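Local coordinates for autophagy-related protein 9 (Schizosaccharomyces pombe, PDB 7D0I), which scrambles phospholipids between the two leaflets of autophagic membranes as a homotrimer with a central pore, supplying membrane to the growing autophagosome, at residues G419-L433 with E610-F622. The protein carries 1 engineered substitution. Residues are numbered along the deposited sequence; the frame is centred on the assembly and turned at random.
With LMN (Lauryl Maltose Neopentyl Glycol), chain H.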
loop_
_atom_site.group_PDB
_atom_site.type_symbol
_atom_site.label_atom_id
_atom_site.label_comp_id
_atom_site.label_asym_id
_atom_site.label_seq_id
_atom_site.Cartn_x
_atom_site.Cartn_y
_atom_site.Cartn_z
ATOM N N GLY A 419 43.202 -36.582 -16.272
ATOM C CA GLY A 419 44.454 -35.923 -15.952
ATOM C C GLY A 419 45.543 -36.245 -16.955
ATOM O O GLY A 419 46.336 -35.377 -17.322
ATOM N N PHE A 420 45.597 -37.495 -17.415
ATOM C CA PHE A 420 46.587 -37.852 -18.425
ATOM C C PHE A 420 46.332 -37.123 -19.737
ATOM O O PHE A 420 47.270 -36.626 -20.364
ATOM C CB PHE A 420 46.606 -39.362 -18.651
ATOM C CG PHE A 420 47.447 -40.108 -17.661
ATOM C CD1 PHE A 420 48.444 -39.460 -16.951
ATOM C CD2 PHE A 420 47.247 -41.456 -17.437
ATOM C CE1 PHE A 420 49.219 -40.143 -16.042
ATOM C CE2 PHE A 420 48.020 -42.143 -16.528
ATOM C CZ PHE A 420 49.007 -41.483 -15.829
ATOM N N LEU A 421 45.073 -37.050 -20.168
ATOM C CA LEU A 421 44.776 -36.331 -21.404
ATOM C C LEU A 421 45.023 -34.835 -21.263
ATOM O O LEU A 421 45.416 -34.172 -22.233
ATOM C CB LEU A 421 43.336 -36.584 -21.838
ATOM C CG LEU A 421 43.024 -38.007 -22.286
ATOM C CD1 LEU A 421 41.633 -38.075 -22.874
ATOM C CD2 LEU A 421 44.053 -38.481 -23.285
ATOM N N ASN A 422 44.808 -34.280 -20.072
ATOM C CA ASN A 422 45.061 -32.860 -19.886
ATOM C C ASN A 422 46.548 -32.563 -19.818
ATOM O O ASN A 422 46.988 -31.529 -20.318
ATOM C CB ASN A 422 44.348 -32.355 -18.637
ATOM C CG ASN A 422 42.924 -31.953 -18.914
ATOM O OD1 ASN A 422 42.641 -30.788 -19.177
ATOM N ND2 ASN A 422 42.020 -32.914 -18.865
ATOM N N CYS A 423 47.349 -33.458 -19.238
ATOM C CA CYS A 423 48.792 -33.249 -19.265
ATOM C C CYS A 423 49.358 -33.259 -20.677
ATOM O O CYS A 423 50.531 -32.920 -20.857
ATOM C CB CYS A 423 49.501 -34.305 -18.422
ATOM S SG CYS A 423 49.451 -33.989 -16.651
ATOM N N LEU A 424 48.560 -33.635 -21.675
ATOM C CA LEU A 424 48.974 -33.583 -23.069
ATOM C C LEU A 424 48.324 -32.457 -23.853
ATOM O O LEU A 424 48.956 -31.913 -24.758
ATOM C CB LEU A 424 48.657 -34.907 -23.771
ATOM C CG LEU A 424 49.318 -36.166 -23.214
ATOM C CD1 LEU A 424 48.922 -37.377 -24.040
ATOM C CD2 LEU A 424 50.826 -36.007 -23.176
ATOM N N PHE A 425 47.084 -32.097 -23.539
ATOM C CA PHE A 425 46.393 -31.054 -24.283
ATOM C C PHE A 425 46.340 -29.713 -23.563
ATOM O O PHE A 425 45.747 -28.773 -24.096
ATOM C CB PHE A 425 44.966 -31.491 -24.620
ATOM C CG PHE A 425 44.876 -32.461 -25.760
ATOM C CD1 PHE A 425 46.015 -33.032 -26.297
ATOM C CD2 PHE A 425 43.648 -32.791 -26.303
ATOM C CE1 PHE A 425 45.928 -33.919 -27.350
ATOM C CE2 PHE A 425 43.557 -33.677 -27.353
ATOM C CZ PHE A 425 44.696 -34.241 -27.879
ATOM N N ALA A 426 46.913 -29.598 -22.374
ATOM C CA ALA A 426 46.898 -28.348 -21.632
ATOM C C ALA A 426 47.998 -27.396 -22.086
ATOM O O ALA A 426 47.750 -26.188 -22.172
ATOM C CB ALA A 426 47.013 -28.616 -20.130
ATOM N N PRO A 427 49.226 -27.862 -22.344
ATOM C CA PRO A 427 50.219 -26.935 -22.906
ATOM C C PRO A 427 49.768 -26.305 -24.212
ATOM O O PRO A 427 49.841 -25.080 -24.366
ATOM C CB PRO A 427 51.452 -27.825 -23.088
ATOM C CG PRO A 427 51.314 -28.847 -22.045
ATOM C CD PRO A 427 49.852 -29.146 -21.974
ATOM N N ILE A 428 49.292 -27.116 -25.161
ATOM C CA ILE A 428 48.920 -26.601 -26.476
ATOM C C ILE A 428 47.566 -25.918 -26.481
ATOM O O ILE A 428 47.098 -25.504 -27.547
ATOM C CB ILE A 428 48.936 -27.728 -27.526
ATOM C CG1 ILE A 428 47.800 -28.711 -27.265
ATOM C CG2 ILE A 428 50.272 -28.444 -27.501
ATOM C CD1 ILE A 428 47.892 -29.958 -28.094
ATOM N N VAL A 429 46.911 -25.804 -25.332
ATOM C CA VAL A 429 45.738 -24.956 -25.194
ATOM C C VAL A 429 46.080 -23.659 -24.479
ATOM O O VAL A 429 45.614 -22.592 -24.873
ATOM C CB VAL A 429 44.600 -25.710 -24.477
ATOM C CG1 VAL A 429 43.615 -24.735 -23.873
ATOM C CG2 VAL A 429 43.886 -26.612 -25.457
ATOM N N ALA A 430 46.916 -23.727 -23.445
ATOM C CA ALA A 430 47.372 -22.510 -22.788
ATOM C C ALA A 430 48.205 -21.658 -23.735
ATOM O O ALA A 430 48.134 -20.425 -23.697
ATOM C CB ALA A 430 48.167 -22.852 -21.531
ATOM N N ILE A 431 48.987 -22.297 -24.606
ATOM C CA ILE A 431 49.771 -21.550 -25.586
ATOM C C ILE A 431 48.852 -20.797 -26.537
ATOM O O ILE A 431 49.008 -19.588 -26.757
ATOM C CB ILE A 431 50.722 -22.493 -26.342
ATOM C CG1 ILE A 431 51.907 -22.873 -25.454
ATOM C CG2 ILE A 431 51.197 -21.852 -27.627
ATOM C CD1 ILE A 431 52.846 -23.866 -26.087
ATOM N N TYR A 432 47.884 -21.502 -27.125
ATOM C CA TYR A 432 46.943 -20.831 -28.008
ATOM C C TYR A 432 46.200 -19.726 -27.278
ATOM O O TYR A 432 45.929 -18.670 -27.852
ATOM C CB TYR A 432 45.938 -21.815 -28.595
ATOM C CG TYR A 432 44.754 -21.105 -29.200
ATOM C CD1 TYR A 432 44.835 -20.541 -30.458
ATOM C CD2 TYR A 432 43.566 -20.971 -28.497
ATOM C CE1 TYR A 432 43.765 -19.878 -31.008
ATOM C CE2 TYR A 432 42.495 -20.306 -29.040
ATOM C CZ TYR A 432 42.598 -19.764 -30.296
ATOM O OH TYR A 432 41.524 -19.104 -30.840
ATOM N N LEU A 433 45.847 -19.955 -26.016
ATOM C CA LEU A 433 45.058 -18.964 -25.304
ATOM C C LEU A 433 45.871 -17.711 -25.031
ATOM O O LEU A 433 45.362 -16.595 -25.180
ATOM C CB LEU A 433 44.522 -19.549 -24.003
ATOM C CG LEU A 433 43.238 -18.877 -23.541
ATOM C CD1 LEU A 433 42.158 -19.068 -24.580
ATOM C CD2 LEU A 433 42.802 -19.438 -22.215
ATOM N N GLU A 610 42.940 -17.628 -15.994
ATOM C CA GLU A 610 42.350 -18.549 -16.952
ATOM C C GLU A 610 43.406 -19.232 -17.799
ATOM O O GLU A 610 43.110 -20.240 -18.442
ATOM C CB GLU A 610 41.365 -17.816 -17.861
ATOM C CG GLU A 610 40.264 -18.685 -18.441
ATOM C CD GLU A 610 39.064 -18.811 -17.515
ATOM O OE1 GLU A 610 37.982 -19.221 -17.982
ATOM O OE2 GLU A 610 39.200 -18.493 -16.315
ATOM N N ILE A 611 44.617 -18.685 -17.838
ATOM C CA ILE A 611 45.723 -19.363 -18.507
ATOM C C ILE A 611 46.482 -20.269 -17.550
ATOM O O ILE A 611 46.893 -21.369 -17.922
ATOM C CB ILE A 611 46.656 -18.328 -19.163
ATOM C CG1 ILE A 611 45.921 -17.595 -20.277
ATOM C CG2 ILE A 611 47.889 -19.000 -19.710
ATOM C CD1 ILE A 611 46.716 -16.469 -20.877
ATOM N N LEU A 612 46.679 -19.840 -16.304
ATOM C CA LEU A 612 47.389 -20.679 -15.347
ATOM C C LEU A 612 46.539 -21.856 -14.886
ATOM O O LEU A 612 47.077 -22.909 -14.521
ATOM C CB LEU A 612 47.839 -19.842 -14.154
ATOM C CG LEU A 612 48.812 -20.510 -13.188
ATOM C CD1 LEU A 612 50.081 -20.890 -13.912
ATOM C CD2 LEU A 612 49.120 -19.587 -12.028
ATOM N N GLY A 613 45.213 -21.714 -14.909
ATOM C CA GLY A 613 44.358 -22.809 -14.500
ATOM C C GLY A 613 44.314 -23.928 -15.511
ATOM O O GLY A 613 44.196 -25.095 -15.140
ATOM N N ILE A 614 44.407 -23.600 -16.798
ATOM C CA ILE A 614 44.494 -24.652 -17.801
ATOM C C ILE A 614 45.731 -25.502 -17.565
ATOM O O ILE A 614 45.744 -26.696 -17.874
ATOM C CB ILE A 614 44.473 -24.038 -19.209
ATOM C CG1 ILE A 614 43.166 -23.285 -19.421
ATOM C CG2 ILE A 614 44.628 -25.106 -20.265
ATOM C CD1 ILE A 614 43.017 -22.728 -20.797
ATOM N N LEU A 615 46.776 -24.912 -16.989
ATOM C CA LEU A 615 47.969 -25.678 -16.661
ATOM C C LEU A 615 47.802 -26.448 -15.362
ATOM O O LEU A 615 48.261 -27.588 -15.250
ATOM C CB LEU A 615 49.178 -24.751 -16.567
ATOM C CG LEU A 615 49.590 -24.039 -17.851
ATOM C CD1 LEU A 615 50.769 -23.131 -17.586
ATOM C CD2 LEU A 615 49.925 -25.053 -18.922
ATOM N N LEU A 616 47.155 -25.850 -14.370
ATOM C CA LEU A 616 47.077 -26.460 -13.051
ATOM C C LEU A 616 45.883 -27.389 -12.864
ATOM O O LEU A 616 45.736 -27.960 -11.781
ATOM C CB LEU A 616 47.052 -25.376 -11.975
ATOM C CG LEU A 616 48.366 -24.615 -11.845
ATOM C CD1 LEU A 616 48.323 -23.669 -10.670
ATOM C CD2 LEU A 616 49.517 -25.591 -11.706
ATOM N N THR A 617 45.026 -27.556 -13.867
ATOM C CA THR A 617 43.910 -28.481 -13.692
ATOM C C THR A 617 44.342 -29.942 -13.612
ATOM O O THR A 617 43.681 -30.718 -12.911
ATOM C CB THR A 617 42.872 -28.330 -14.802
ATOM O OG1 THR A 617 43.519 -28.162 -16.067
ATOM C CG2 THR A 617 41.992 -27.146 -14.529
ATOM N N PRO A 618 45.394 -30.385 -14.307
ATOM C CA PRO A 618 45.882 -31.745 -14.050
ATOM C C PRO A 618 46.305 -31.972 -12.614
ATOM O O PRO A 618 46.174 -33.094 -12.112
ATOM C CB PRO A 618 47.056 -31.877 -15.020
ATOM C CG PRO A 618 46.651 -31.050 -16.154
ATOM C CD PRO A 618 45.989 -29.853 -15.547
ATOM N N VAL A 619 46.790 -30.939 -11.926
ATOM C CA VAL A 619 47.086 -31.078 -10.502
ATOM C C VAL A 619 45.829 -31.469 -9.739
ATOM O O VAL A 619 45.846 -32.377 -8.899
ATOM C CB VAL A 619 47.698 -29.778 -9.953
ATOM C CG1 VAL A 619 47.649 -29.776 -8.445
ATOM C CG2 VAL A 619 49.122 -29.635 -10.435
ATOM N N LEU A 620 44.714 -30.802 -10.036
ATOM C CA LEU A 620 43.445 -31.168 -9.419
ATOM C C LEU A 620 43.041 -32.583 -9.798
ATOM O O LEU A 620 42.755 -33.413 -8.930
ATOM C CB LEU A 620 42.358 -30.177 -9.830
ATOM C CG LEU A 620 42.471 -28.742 -9.336
ATOM C CD1 LEU A 620 41.324 -27.930 -9.872
ATOM C CD2 LEU A 620 42.475 -28.704 -7.835
ATOM N N LEU A 621 43.023 -32.879 -11.095
ATOM C CA LEU A 621 42.565 -34.183 -11.556
ATOM C C LEU A 621 43.449 -35.325 -11.088
ATOM O O LEU A 621 43.035 -36.481 -11.193
ATOM C CB LEU A 621 42.481 -34.196 -13.080
ATOM C CG LEU A 621 41.416 -33.288 -13.682
ATOM C CD1 LEU A 621 41.723 -33.019 -15.129
ATOM C CD2 LEU A 621 40.061 -33.930 -13.551
ATOM N N PHE A 622 44.649 -35.041 -10.593
ATOM C CA PHE A 622 45.519 -36.092 -10.087
ATOM C C PHE A 622 45.546 -36.184 -8.571
ATOM O O PHE A 622 45.718 -37.285 -8.039
ATOM C CB PHE A 622 46.951 -35.886 -10.580
ATOM C CG PHE A 622 47.180 -36.337 -11.987
ATOM C CD1 PHE A 622 46.595 -37.490 -12.460
ATOM C CD2 PHE A 622 47.986 -35.606 -12.835
ATOM C CE1 PHE A 622 46.808 -37.905 -13.755
ATOM C CE2 PHE A 622 48.200 -36.017 -14.128
ATOM C CZ PHE A 622 47.611 -37.168 -14.588
HETATM C C1 LMN H . 35.116 -21.794 -24.538
HETATM O O1 LMN H . 34.484 -22.420 -25.498
HETATM C C2 LMN H . 34.383 -20.481 -24.171
HETATM O O2 LMN H . 33.171 -20.823 -23.500
HETATM C C3 LMN H . 35.166 -19.555 -23.285
HETATM O O3 LMN H . 34.513 -18.241 -23.378
HETATM C C4 LMN H . 36.592 -19.395 -23.623
HETATM O O4 LMN H . 37.314 -18.813 -22.446
HETATM C C5 LMN H . 37.254 -20.683 -23.955
HETATM O O5 LMN H . 36.530 -21.404 -25.018
HETATM C C6 LMN H . 38.685 -20.442 -24.433
HETATM O O6 LMN H . 39.240 -21.671 -24.850
HETATM C CAA LMN H . 44.057 -25.321 -31.919
HETATM C CAB LMN H . 34.852 -33.990 -31.765
HETATM O OAI LMN H . 38.657 -13.951 -24.515
HETATM O OAJ LMN H . 24.828 -20.306 -27.099
HETATM O OAL LMN H . 33.623 -18.748 -27.115
HETATM O OAN LMN H . 28.045 -21.092 -27.457
HETATM O OAP LMN H . 30.085 -22.122 -28.935
HETATM O OAQ LMN H . 38.228 -13.468 -21.694
HETATM O OAR LMN H . 25.012 -16.301 -28.161
HETATM O OAS LMN H . 35.930 -14.642 -20.615
HETATM O OAT LMN H . 27.270 -14.770 -27.563
HETATM O OAU LMN H . 36.621 -17.640 -20.260
HETATM O OAV LMN H . 29.705 -16.668 -27.860
HETATM C CAW LMN H . 43.081 -24.360 -31.204
HETATM C CAX LMN H . 34.630 -32.732 -30.897
HETATM C CAY LMN H . 43.121 -24.638 -29.678
HETATM C CAZ LMN H . 35.122 -31.485 -31.672
HETATM C CBA LMN H . 41.890 -24.011 -28.966
HETATM C CBB LMN H . 34.923 -30.217 -30.795
HETATM C CBC LMN H . 40.783 -23.627 -29.994
HETATM C CBD LMN H . 33.402 -29.968 -30.583
HETATM C CBE LMN H . 39.917 -22.469 -29.415
HETATM C CBF LMN H . 33.149 -28.432 -30.509
HETATM C CBG LMN H . 39.526 -22.801 -27.943
HETATM C CBH LMN H . 33.026 -27.982 -29.022
HETATM C CBI LMN H . 38.258 -23.715 -27.957
HETATM C CBJ LMN H . 34.193 -26.995 -28.698
HETATM C CBK LMN H . 37.055 -22.922 -28.579
HETATM C CBL LMN H . 33.733 -25.997 -27.575
HETATM C CBM LMN H . 38.978 -15.294 -24.242
HETATM C CBN LMN H . 25.282 -19.065 -26.603
HETATM C CBP LMN H . 32.230 -18.624 -27.301
HETATM C CBQ LMN H . 35.830 -23.889 -28.750
HETATM C CBR LMN H . 34.462 -24.843 -26.785
HETATM C CBS LMN H . 35.146 -22.344 -26.772
HETATM C CBT LMN H . 33.346 -23.152 -28.445
HETATM O OBV LMN H . 32.198 -23.402 -27.618
HETATM O OBX LMN H . 32.219 -21.038 -27.497
HETATM O OBY LMN H . 38.800 -16.995 -22.524
HETATM O OBZ LMN H . 27.511 -18.922 -27.552
HETATM O OCB LMN H . 29.507 -18.807 -26.191
HETATM C CCC LMN H . 38.920 -15.537 -22.760
HETATM C CCD LMN H . 26.134 -18.384 -27.638
HETATM C CCF LMN H . 31.559 -19.883 -26.843
HETATM C CCH LMN H . 29.403 -21.113 -26.889
HETATM C CCJ LMN H . 31.574 -22.276 -27.069
HETATM C CCL LMN H . 30.123 -22.261 -27.507
HETATM C CCM LMN H . 34.695 -23.566 -27.692
HETATM C CCN LMN H . 37.745 -14.739 -22.173
HETATM C CCO LMN H . 26.094 -16.871 -27.400
HETATM C CCQ LMN H . 30.050 -19.811 -27.122
HETATM C CCR LMN H . 37.388 -17.436 -22.553
HETATM C CCS LMN H . 28.311 -18.177 -26.551
HETATM C CCT LMN H . 37.075 -15.444 -21.050
HETATM C CCU LMN H . 27.375 -16.215 -27.784
HETATM C CCV LMN H . 36.575 -16.792 -21.421
HETATM C CCW LMN H . 28.539 -16.732 -27.016
#
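Gly419 lies against one face of the Phe622 ring, its CA 4.0 Å from the ring centroid and 28° off the normal, a CH-pi contact. The edge of the same ring meets two more groups: Cys423 SG stands 3.5 Å from Phe622 CE2 in a sulfur-aromatic contact, and the Phe420 ring approaches obliquely, its plane inclined at 65°. One turn back, Pro618 turns its CG to Asn422 CB at 3.6 Å and its CB to the Cys423 sulfur. Further along, Ile614 carries the packing: with CG1 beside the backbone N (chi1 -61°), its CD1 touches both Val429 CG1 and Leu433 CD2, at 3.7 and 3.6 Å, while Leu615 CD2 rests on the methyl of Ala430. These contacts join the intramembrane region 422-446 and the turn just before it to the kinked helix 603-624, probably also intramembrane; segments 419-425 and 427-433, from helices 412-425 and 427-447, both run antiparallel to 610-622, their axes approaching to just under 9 Å. Small residues, Gly419, Ala426 and Ala430, mark the points of close backbone approach. Asn422 ND2 is held by Ala418 O and Asn378 OD1, and Glu610 OE1 by His373 ND1, tying both elements to helix 373-382. Beyond Leu433 lies bound lauryl maltose neopentyl glycol: Leu433 CD1 touches its sugar, Glu610 OE1 comes within 3.1 Å of its OAU, and one detergent chain runs over a face of the Tyr432 ring. Replacing Tyr432 by alanine is likely to leave that chain without its aromatic wall and open a gap beside Val213, Val216 and Phe261.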